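Local atomic coordinates of phosphonate monoester hydrolase (PDB entry 4UPK), a protein that belongs to the sulfatase family of the alkaline phosphatase clan, whose members are built around a mainly parallel beta sheet packed between helices. Residues A265-R270 with T274-F279; L352-S357 with Y364-H369. All coordinates share one frame; numbering follows the deposited sequence.

Contact 1: A265-R270 with T274-F279; sequences ARLPGR and TAEHPF
Leu-267, in the loop leading into the short surface helix 270-275, meets Glu-276, near that helix's other end. The Leu-267 methyl CD1 lies 4.0 Å from Glu-276 CG, and the two side chains cross at about a right angle. Glu-276 thus offers its aliphatic stem to the leucine, while a bend at its second torsion (chi2 -51°) turns the carboxylate off the line of the stem.

Gly-269 is the N-cap, and Arg-270 begins the helix and gives the link that closes the contact: its carbonyl O receives Thr-274 N at 3.2 Å in a nearly straight i to i+4 helical bond (160° at the hydrogen). Its side chain leads off, with NH2 bonded to Thr-284 O of helix 280-286. Both branches of Thr-274 lie near the same carbonyl, the methyl CG2 at 3.4 Å from Arg-270 O and the hydroxyl OG1 at 3.2 Å from it. The hydroxyl also has Asp-271 O as a hydrogen-bond partner, so its approach to Arg-270 O is not counted as a second bond.

Past Glu-276 the chain turns toward helix 280-286. His-277 NE2 is bonded to Pro-477 O, and the other ring nitrogen, ND1, caps that turn by accepting in the ring plane from Phe-279 N at 3.1 Å.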
loop_
_atom_site.group_PDB
_atom_site.type_symbol
_atom_site.label_atom_id
_atom_site.label_comp_id
_atom_site.label_asym_id
_atom_site.label_seq_id
_atom_site.Cartn_x
_atom_site.Cartn_y
_atom_site.Cartn_z
ATOM N N ALA A 265 -25.555 34.005 -29.775
ATOM C CA ALA A 265 -24.567 35.057 -30.026
ATOM C C ALA A 265 -23.506 34.403 -30.917
ATOM O O ALA A 265 -22.898 33.407 -30.528
ATOM C CB ALA A 265 -23.951 35.537 -28.715
ATOM N N ARG A 266 -23.353 34.905 -32.148
ATOM C CA ARG A 266 -22.439 34.307 -33.132
ATOM C C ARG A 266 -22.107 35.273 -34.249
ATOM O O ARG A 266 -22.851 36.232 -34.475
ATOM C CB ARG A 266 -23.074 33.025 -33.742
ATOM C CG ARG A 266 -24.431 33.316 -34.401
ATOM C CD ARG A 266 -25.183 32.120 -34.908
ATOM N NE ARG A 266 -26.443 32.573 -35.485
ATOM C CZ ARG A 266 -27.418 31.779 -35.916
ATOM N NH1 ARG A 266 -27.283 30.462 -35.869
ATOM N NH2 ARG A 266 -28.524 32.298 -36.412
ATOM N N LEU A 267 -21.019 34.968 -34.992
ATOM C CA LEU A 267 -20.628 35.723 -36.179
ATOM C C LEU A 267 -21.524 35.236 -37.378
ATOM O O LEU A 267 -22.149 34.170 -37.259
ATOM C CB LEU A 267 -19.106 35.629 -36.441
ATOM C CG LEU A 267 -18.168 36.325 -35.411
ATOM C CD1 LEU A 267 -16.704 36.276 -35.859
ATOM C CD2 LEU A 267 -18.544 37.783 -35.161
ATOM N N PRO A 268 -21.733 35.996 -38.470
ATOM C CA PRO A 268 -22.689 35.517 -39.484
ATOM C C PRO A 268 -22.520 34.073 -40.001
ATOM O O PRO A 268 -23.491 33.343 -40.125
ATOM C CB PRO A 268 -22.626 36.585 -40.583
ATOM C CG PRO A 268 -22.124 37.821 -39.888
ATOM C CD PRO A 268 -21.187 37.324 -38.824
ATOM N N GLY A 269 -21.302 33.689 -40.325
ATOM C CA GLY A 269 -21.040 32.369 -40.881
ATOM C C GLY A 269 -19.980 31.606 -40.134
ATOM O O GLY A 269 -19.281 32.176 -39.295
ATOM N N ARG A 270 -19.871 30.312 -40.440
ATOM C CA ARG A 270 -18.925 29.378 -39.831
ATOM C C ARG A 270 -17.501 29.787 -40.148
ATOM O O ARG A 270 -16.631 29.676 -39.293
ATOM C CB ARG A 270 -19.203 27.928 -40.313
ATOM C CG ARG A 270 -20.481 27.347 -39.710
ATOM C CD ARG A 270 -20.827 25.983 -40.281
ATOM N NE ARG A 270 -20.004 24.908 -39.716
ATOM C CZ ARG A 270 -20.287 24.243 -38.594
ATOM N NH1 ARG A 270 -21.358 24.558 -37.881
ATOM N NH2 ARG A 270 -19.497 23.265 -38.177
ATOM N N THR A 274 -14.103 30.675 -37.634
ATOM C CA THR A 274 -12.830 30.009 -37.854
ATOM C C THR A 274 -11.747 31.013 -38.316
ATOM O O THR A 274 -10.574 30.792 -38.036
ATOM C CB THR A 274 -13.008 28.817 -38.787
ATOM O OG1 THR A 274 -13.491 29.311 -40.014
ATOM C CG2 THR A 274 -14.004 27.842 -38.286
ATOM N N ALA A 275 -12.127 32.107 -39.004
ATOM C CA ALA A 275 -11.172 33.167 -39.409
ATOM C C ALA A 275 -10.524 33.836 -38.186
ATOM O O ALA A 275 -9.415 34.352 -38.299
ATOM C CB ALA A 275 -11.861 34.219 -40.274
ATOM N N GLU A 276 -11.207 33.798 -37.023
ATOM C CA GLU A 276 -10.726 34.377 -35.773
ATOM C C GLU A 276 -9.515 33.620 -35.202
ATOM O O GLU A 276 -8.577 34.246 -34.705
ATOM C CB GLU A 276 -11.858 34.589 -34.747
ATOM C CG GLU A 276 -12.855 35.679 -35.136
ATOM C CD GLU A 276 -12.282 37.025 -35.535
ATOM O OE1 GLU A 276 -11.422 37.558 -34.799
ATOM O OE2 GLU A 276 -12.711 37.562 -36.579
ATOM N N HIS A 277 -9.497 32.275 -35.353
ATOM C CA HIS A 277 -8.372 31.417 -34.968
ATOM C C HIS A 277 -8.636 30.016 -35.549
ATOM O O HIS A 277 -9.777 29.546 -35.489
ATOM C CB HIS A 277 -8.145 31.385 -33.429
ATOM C CG HIS A 277 -6.849 30.761 -32.978
ATOM N ND1 HIS A 277 -6.651 29.380 -33.019
ATOM C CD2 HIS A 277 -5.752 31.339 -32.428
ATOM C CE1 HIS A 277 -5.431 29.175 -32.544
ATOM N NE2 HIS A 277 -4.858 30.323 -32.161
ATOM N N PRO A 278 -7.598 29.343 -36.104
ATOM C CA PRO A 278 -7.792 28.002 -36.687
ATOM C C PRO A 278 -8.358 26.917 -35.765
ATOM O O PRO A 278 -8.907 25.945 -36.283
ATOM C CB PRO A 278 -6.386 27.627 -37.152
ATOM C CG PRO A 278 -5.700 28.910 -37.351
ATOM C CD PRO A 278 -6.198 29.780 -36.267
ATOM N N PHE A 279 -8.204 27.060 -34.430
ATOM C CA PHE A 279 -8.702 26.159 -33.371
ATOM C C PHE A 279 -10.218 25.888 -33.510
ATOM O O PHE A 279 -10.682 24.797 -33.170
ATOM C CB PHE A 279 -8.416 26.788 -31.974
ATOM C CG PHE A 279 -9.186 26.187 -30.808
ATOM C CD1 PHE A 279 -10.446 26.669 -30.461
ATOM C CD2 PHE A 279 -8.672 25.111 -30.091
ATOM C CE1 PHE A 279 -11.173 26.084 -29.420
ATOM C CE2 PHE A 279 -9.401 24.529 -29.051
ATOM C CZ PHE A 279 -10.639 25.025 -28.714
#

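Contact 2: L352-S357 with Y364-H369; sequences LGDRHS and YDAAYH
The long connection between strands 340-346 and 372-375 folds back on itself here, and Arg-355 lays its guanidinium flat on the ring of Tyr-364. The two planes are 24° apart and their centres 4.3 Å, an off-centre cation-pi stack shifted toward the hydroxyl end of the ring. NH1 of Arg-355 stands over the rim at 3.4 Å from Tyr-364 CZ, and further back the stem joins in, with Arg-355 CG 3.6 Å from Tyr-364 CD2. Successive bends at chi2 (-55°) and chi3 (-59°) curl the arginine so that stem and guanidinium lie on the same side of the ring, the stem beyond its CD2-CE2 edge. Tyr-364 OH sits over the guanidinium face, 3.3 Å from Arg-355 NH2, at an angle too poor for a direct bond. A water joins them instead, accepting from Arg-355 NH2 at 3.1 Å and donating to Tyr-364 OH at 2.8 Å.

In this sulfatase fold the connection leaves the C-terminal end of strand 340-346 of the central mixed sheet, and the buried arginine charge is met by a salt bridge from NH2 to Glu-273 OE1, while Glu-488 O takes NH1, bonds that, with the stack, would limit rotation of the guanidinium. The tyrosine leads into the 3-10 turn 365-367, whose Ala-366 CB packs 4.4 Å from Asp-354 OD2, an oxygen also in a salt bridge with Arg-45. The turn bearing Arg-355 is tied by two bonds from one residue: Asp-354 O accepts both from the backbone N of Ser-357 and from Ser-357 OG, the latter at 3.0 Å.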
loop_
_atom_site.group_PDB
_atom_site.type_symbol
_atom_site.label_atom_id
_atom_site.label_comp_id
_atom_site.label_asym_id
_atom_site.label_seq_id
_atom_site.Cartn_x
_atom_site.Cartn_y
_atom_site.Cartn_z
ATOM N N LEU A 352 -24.403 26.015 -26.708
ATOM C CA LEU A 352 -25.809 26.088 -27.104
ATOM C C LEU A 352 -26.049 26.835 -28.442
ATOM O O LEU A 352 -27.034 27.562 -28.607
ATOM C CB LEU A 352 -26.631 26.669 -25.940
ATOM C CG LEU A 352 -28.042 26.160 -25.776
ATOM C CD1 LEU A 352 -28.051 24.735 -25.259
ATOM C CD2 LEU A 352 -28.840 27.084 -24.866
ATOM N N GLY A 353 -25.135 26.626 -29.392
ATOM C CA GLY A 353 -25.237 27.250 -30.705
ATOM C C GLY A 353 -24.426 28.520 -30.815
ATOM O O GLY A 353 -24.194 29.004 -31.925
ATOM N N ASP A 354 -24.014 29.089 -29.652
ATOM C CA ASP A 354 -23.202 30.301 -29.608
ATOM C C ASP A 354 -21.913 30.037 -30.354
ATOM O O ASP A 354 -21.302 28.982 -30.153
ATOM C CB ASP A 354 -22.890 30.733 -28.151
ATOM C CG ASP A 354 -24.012 31.449 -27.417
ATOM O OD1 ASP A 354 -25.117 31.570 -27.988
ATOM O OD2 ASP A 354 -23.789 31.879 -26.264
ATOM N N ARG A 355 -21.515 30.983 -31.242
ATOM C CA ARG A 355 -20.272 30.946 -32.035
ATOM C C ARG A 355 -20.185 29.716 -32.960
ATOM O O ARG A 355 -19.096 29.172 -33.176
ATOM C CB ARG A 355 -19.018 31.066 -31.118
ATOM C CG ARG A 355 -19.118 32.124 -30.011
ATOM C CD ARG A 355 -19.464 33.513 -30.556
ATOM N NE ARG A 355 -18.455 33.971 -31.520
ATOM C CZ ARG A 355 -17.337 34.610 -31.197
ATOM N NH1 ARG A 355 -17.077 34.912 -29.929
ATOM N NH2 ARG A 355 -16.477 34.969 -32.137
ATOM N N HIS A 356 -21.346 29.272 -33.465
ATOM C CA HIS A 356 -21.566 28.113 -34.358
ATOM C C HIS A 356 -21.054 26.798 -33.764
ATOM O O HIS A 356 -20.622 25.915 -34.501
ATOM C CB HIS A 356 -21.040 28.390 -35.784
ATOM C CG HIS A 356 -21.712 29.551 -36.443
ATOM N ND1 HIS A 356 -22.879 29.390 -37.157
ATOM C CD2 HIS A 356 -21.369 30.859 -36.456
ATOM C CE1 HIS A 356 -23.199 30.596 -37.604
ATOM N NE2 HIS A 356 -22.322 31.514 -37.197
ATOM N N SER A 357 -21.114 26.684 -32.419
ATOM C CA SER A 357 -20.627 25.530 -31.692
ATOM C C SER A 357 -21.568 25.046 -30.588
ATOM O O SER A 357 -22.430 25.801 -30.133
ATOM C CB SER A 357 -19.212 25.768 -31.170
ATOM O OG SER A 357 -19.203 26.843 -30.256
ATOM N N TYR A 364 -14.333 29.711 -25.212
ATOM C CA TYR A 364 -15.243 30.805 -24.864
ATOM C C TYR A 364 -15.874 30.601 -23.495
ATOM O O TYR A 364 -16.106 29.453 -23.084
ATOM C CB TYR A 364 -16.307 31.070 -25.960
ATOM C CG TYR A 364 -15.730 31.555 -27.270
ATOM C CD1 TYR A 364 -14.873 32.660 -27.314
ATOM C CD2 TYR A 364 -16.044 30.919 -28.471
ATOM C CE1 TYR A 364 -14.344 33.116 -28.519
ATOM C CE2 TYR A 364 -15.538 31.383 -29.686
ATOM C CZ TYR A 364 -14.689 32.484 -29.704
ATOM O OH TYR A 364 -14.162 32.928 -30.895
ATOM N N ASP A 365 -16.138 31.724 -22.795
ATOM C CA ASP A 365 -16.685 31.788 -21.440
ATOM C C ASP A 365 -17.938 30.960 -21.183
ATOM O O ASP A 365 -18.033 30.350 -20.117
ATOM C CB ASP A 365 -16.863 33.250 -20.969
ATOM C CG ASP A 365 -15.557 33.997 -20.704
ATOM O OD1 ASP A 365 -14.480 33.338 -20.640
ATOM O OD2 ASP A 365 -15.608 35.226 -20.521
ATOM N N ALA A 366 -18.881 30.907 -22.158
ATOM C CA ALA A 366 -20.130 30.143 -22.034
ATOM C C ALA A 366 -19.897 28.650 -21.698
ATOM O O ALA A 366 -20.731 28.041 -21.037
ATOM C CB ALA A 366 -20.992 30.310 -23.287
ATOM N N ALA A 367 -18.724 28.104 -22.080
ATOM C CA ALA A 367 -18.337 26.714 -21.793
ATOM C C ALA A 367 -17.854 26.508 -20.331
ATOM O O ALA A 367 -17.790 25.362 -19.884
ATOM C CB ALA A 367 -17.257 26.268 -22.771
ATOM N N TYR A 368 -17.523 27.608 -19.598
ATOM C CA TYR A 368 -16.935 27.589 -18.248
ATOM C C TYR A 368 -17.714 28.347 -17.210
ATOM O O TYR A 368 -17.707 27.920 -16.063
ATOM C CB TYR A 368 -15.464 28.107 -18.246
ATOM C CG TYR A 368 -14.567 27.380 -19.216
ATOM C CD1 TYR A 368 -14.486 27.775 -20.546
ATOM C CD2 TYR A 368 -13.765 26.316 -18.799
ATOM C CE1 TYR A 368 -13.692 27.086 -21.460
ATOM C CE2 TYR A 368 -12.953 25.628 -19.703
ATOM C CZ TYR A 368 -12.931 26.012 -21.038
ATOM O OH TYR A 368 -12.156 25.360 -21.968
ATOM N N HIS A 369 -18.320 29.493 -17.576
ATOM C CA HIS A 369 -19.118 30.331 -16.672
ATOM C C HIS A 369 -20.319 29.516 -16.113
ATOM O O HIS A 369 -21.191 29.053 -16.860
ATOM C CB HIS A 369 -19.577 31.629 -17.367
ATOM C CG HIS A 369 -19.979 32.718 -16.417
ATOM N ND1 HIS A 369 -20.563 33.888 -16.869
ATOM C CD2 HIS A 369 -19.858 32.787 -15.072
ATOM C CE1 HIS A 369 -20.767 34.629 -15.793
ATOM N NE2 HIS A 369 -20.364 34.005 -14.688
HETATM O O HOH W 1 -13.401 35.411 -31.880
#

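Overall arrangement
Contact 1 is a surface contact of a short helix, its centre about 24 Å from the centre of the chain; contact 2 is buried, its centre about 13 Å from that point, and the centres of the two contacts lie about 12 Å apart. The outer one rests on a helical backbone bond and a small aliphatic touch, the inner one on a stacked arginine and tyrosine with a bridging water. Segments 265-270 and 352-357 join them directly: Ala-265 O lies 2.9 Å from Arg-355 N, and Leu-267 O lies 2.7 Å from His-356 NE2, both probable hydrogen bonds. Glu-273, in the helix of contact 1, reaches both contacts, its other carboxylate oxygen, OE2, bonding Leu-267 N.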